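Local coordinates for protein periplasmic beta-glucosidase (Pseudomonas aeruginosa, PDB 6R5R) that probably hydrolyses terminal, non-reducing beta-D-glucosyl residues to release beta-D-glucose, as a periplasmic enzyme of glycosyl hydrolase family 3, at residues A[112-117]-A[169-174]. The protein carries 1 engineered substitution. Residues are numbered along the deposited sequence; the frame is centred on the assembly and turned at random.
Sequences LEASAD and DSIMAA
Ser-115 and Leu-112, in the C-terminal part of helix 100-116, pack by van der Waals contact against Asp-169 and Ile-171, a largely buried helix-to-loop contact that joins this helix to the approach to strand 172-178 of the parallel sheet in the TIM-barrel-type N-terminal domain. Ser-115 sits at the centre. Ser-115 OG lies over the backbone of Asp-169, 3.2 Å from Asp-169 CA, but it is hydrogen-bonded to Ala-111 O of its own helix. A chi1 of 61° sets OG between the backbone N and the carbonyl carbon, from where it reaches that oxygen. Ser-115 CB, directed at the loop by the helix backbone, meets Ile-171 CG2 at 3.9 Å. Ser-115 CB also approaches Ser-170 O at 3.7 Å, an oxygen that accepts a hydrogen bond from NE of Arg-333. Ile-171 touches the helix through its CG2 branch, which also lies 4.5 Å from Ala-114 CB. One turn back, Leu-112 points its CB away from the loop, yet Leu-112 CD1 returns to rest 3.8 Å from Asp-169 CB, where both residues are partly exposed. Arg-108, a turn further back, adds a second link between helix 100-116 and the loop by donating from NH1 to Asp-169 O. Beyond the contact, Ile-171 also packs against Tyr-160 of helix 146-161 and Ser-122 of strand 121-122, while strand 172-178 runs parallel between strands 121-122 and 218-221.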
ATOM      1  N   LEU A 112     -10.648 -25.673 -26.996  1.00 15.26           N
ATOM      2  CA  LEU A 112     -11.439 -26.363 -28.071  1.00 16.28           C
ATOM      3  C   LEU A 112     -12.016 -25.316 -29.008  1.00 17.63           C
ATOM      4  O   LEU A 112     -11.882 -25.426 -30.256  1.00 17.49           O
ATOM      5  CB  LEU A 112     -12.541 -27.192 -27.397  1.00 20.84           C
ATOM      6  CG  LEU A 112     -13.448 -27.984 -28.338  1.00 25.76           C
ATOM      7  CD1 LEU A 112     -12.587 -28.956 -29.087  1.00 31.80           C
ATOM      8  CD2 LEU A 112     -14.504 -28.751 -27.538  1.00 32.34           C
ATOM      9  N   GLU A 113     -12.697 -24.300 -28.466  1.00 15.08           N
ATOM     10  CA  GLU A 113     -13.349 -23.279 -29.296  1.00 15.20           C
ATOM     11  C   GLU A 113     -12.325 -22.399 -30.001  1.00 15.33           C
ATOM     12  O   GLU A 113     -12.559 -22.024 -31.144  1.00 15.30           O
ATOM     13  CB  GLU A 113     -14.310 -22.435 -28.477  1.00 15.56           C
ATOM     14  CG  GLU A 113     -15.523 -23.201 -27.978  1.00 15.23           C
ATOM     15  CD  GLU A 113     -16.524 -22.273 -27.335  1.00 16.84           C
ATOM     16  OE1 GLU A 113     -16.157 -21.088 -27.040  1.00 15.67           O
ATOM     17  OE2 GLU A 113     -17.639 -22.763 -27.078  1.00 16.87           O
ATOM     18  N   ALA A 114     -11.233 -22.004 -29.338  1.00 14.87           N
ATOM     19  CA  ALA A 114     -10.254 -21.089 -29.954  1.00 14.27           C
ATOM     20  C   ALA A 114      -9.512 -21.826 -31.092  1.00 14.85           C
ATOM     21  O   ALA A 114      -9.424 -21.251 -32.220  1.00 15.87           O
ATOM     22  CB  ALA A 114      -9.313 -20.556 -28.881  1.00 14.87           C
ATOM     23  N   SER A 115      -9.070 -23.044 -30.839  1.00 14.72           N
ATOM     24  CA  SER A 115      -8.366 -23.871 -31.868  1.00 14.85           C
ATOM     25  C   SER A 115      -9.353 -24.210 -32.986  1.00 15.92           C
ATOM     26  O   SER A 115      -8.926 -24.221 -34.160  1.00 17.32           O
ATOM     27  CB  SER A 115      -7.742 -25.102 -31.260  1.00 15.61           C
ATOM     28  OG  SER A 115      -8.733 -25.962 -30.663  1.00 16.93           O
ATOM     29  N   ALA A 116     -10.641 -24.374 -32.671  1.00 15.43           N
ATOM     30  CA  ALA A 116     -11.669 -24.627 -33.717  1.00 16.44           C
ATOM     31  C   ALA A 116     -11.757 -23.452 -34.678  1.00 17.86           C
ATOM     32  O   ALA A 116     -12.112 -23.671 -35.863  1.00 18.25           O
ATOM     33  CB  ALA A 116     -13.028 -24.896 -33.105  1.00 18.83           C
ATOM     34  N   ASP A 117     -11.406 -22.236 -34.236  1.00 16.28           N
ATOM     35  CA  ASP A 117     -11.395 -21.013 -35.062  1.00 15.28           C
ATOM     36  C   ASP A 117     -10.007 -20.741 -35.670  1.00 16.05           C
ATOM     37  O   ASP A 117      -9.893 -19.744 -36.384  1.00 17.36           O
ATOM     38  CB  ASP A 117     -11.902 -19.796 -34.277  1.00 16.25           C
ATOM     39  CG  ASP A 117     -13.389 -19.856 -33.969  1.00 17.81           C
ATOM     40  OD1 ASP A 117     -14.117 -20.600 -34.724  1.00 18.15           O
ATOM     41  OD2 ASP A 117     -13.848 -19.093 -33.059  1.00 16.76           O
ATOM     42  N   ASP A 169      -7.049 -29.611 -31.159  1.00 18.22           N
ATOM     43  CA  ASP A 169      -7.940 -29.023 -30.140  1.00 20.92           C
ATOM     44  C   ASP A 169      -7.102 -28.498 -28.964  1.00 19.38           C
ATOM     45  O   ASP A 169      -7.714 -28.277 -27.897  1.00 20.53           O
ATOM     46  CB  ASP A 169      -9.015 -30.015 -29.699  1.00 22.82           C
ATOM     47  CG  ASP A 169      -8.491 -31.316 -29.128  1.00 27.77           C
ATOM     48  OD1 ASP A 169      -7.270 -31.588 -29.215  1.00 27.33           O
ATOM     49  OD2 ASP A 169      -9.336 -32.077 -28.595  1.00 34.98           O
ATOM     50  N   SER A 170      -5.797 -28.352 -29.141  1.00 15.83           N
ATOM     51  CA  SER A 170      -4.875 -27.778 -28.125  1.00 17.14           C
ATOM     52  C   SER A 170      -4.544 -26.353 -28.539  1.00 16.86           C
ATOM     53  O   SER A 170      -4.466 -26.063 -29.755  1.00 15.89           O
ATOM     54  CB  SER A 170      -3.616 -28.573 -27.961  1.00 18.44           C
ATOM     55  OG  SER A 170      -3.871 -29.832 -27.373  1.00 21.88           O
ATOM     56  N   ILE A 171      -4.177 -25.527 -27.555  1.00 14.88           N
ATOM     57  CA  ILE A 171      -3.534 -24.222 -27.802  1.00 14.29           C
ATOM     58  C   ILE A 171      -2.357 -24.112 -26.836  1.00 14.18           C
ATOM     59  O   ILE A 171      -2.386 -24.725 -25.754  1.00 15.15           O
ATOM     60  CB  ILE A 171      -4.502 -23.034 -27.654  1.00 14.39           C
ATOM     61  CG1 ILE A 171      -5.006 -22.923 -26.205  1.00 14.84           C
ATOM     62  CG2 ILE A 171      -5.604 -23.062 -28.691  1.00 15.22           C
ATOM     63  CD1 ILE A 171      -5.865 -21.738 -25.973  1.00 15.33           C
ATOM     64  N   MET A 172      -1.378 -23.309 -27.188  1.00 12.71           N
ATOM     65  CA  MET A 172      -0.260 -23.013 -26.275  1.00 12.84           C
ATOM     66  C   MET A 172      -0.696 -21.972 -25.238  1.00 12.45           C
ATOM     67  O   MET A 172      -1.423 -21.040 -25.580  1.00 14.27           O
ATOM     68  CB  MET A 172       0.939 -22.453 -27.041  1.00 14.44           C
ATOM     69  CG  MET A 172       2.116 -22.180 -26.166  1.00 15.58           C
ATOM     70  SD  MET A 172       3.647 -21.827 -27.116  1.00 15.73           S
ATOM     71  CE  MET A 172       4.021 -23.455 -27.771  1.00 16.69           C
ATOM     72  N   ALA A 173      -0.290 -22.159 -23.985  1.00 12.45           N
ATOM     73  CA  ALA A 173      -0.530 -21.176 -22.909  1.00 11.66           C
ATOM     74  C   ALA A 173       0.690 -20.242 -22.864  1.00 12.54           C
ATOM     75  O   ALA A 173       1.841 -20.703 -22.787  1.00 14.13           O
ATOM     76  CB  ALA A 173      -0.688 -21.880 -21.589  1.00 11.85           C
ATOM     77  N   ALA A 174       0.451 -18.947 -22.898  1.00 11.80           N
ATOM     78  CA  ALA A 174       1.424 -17.886 -22.618  1.00 11.99           C
ATOM     79  C   ALA A 174       1.023 -17.303 -21.259  1.00 12.34           C
ATOM     80  O   ALA A 174       0.163 -16.450 -21.198  1.00 12.37           O
ATOM     81  CB  ALA A 174       1.444 -16.834 -23.699  1.00 13.28           C
TER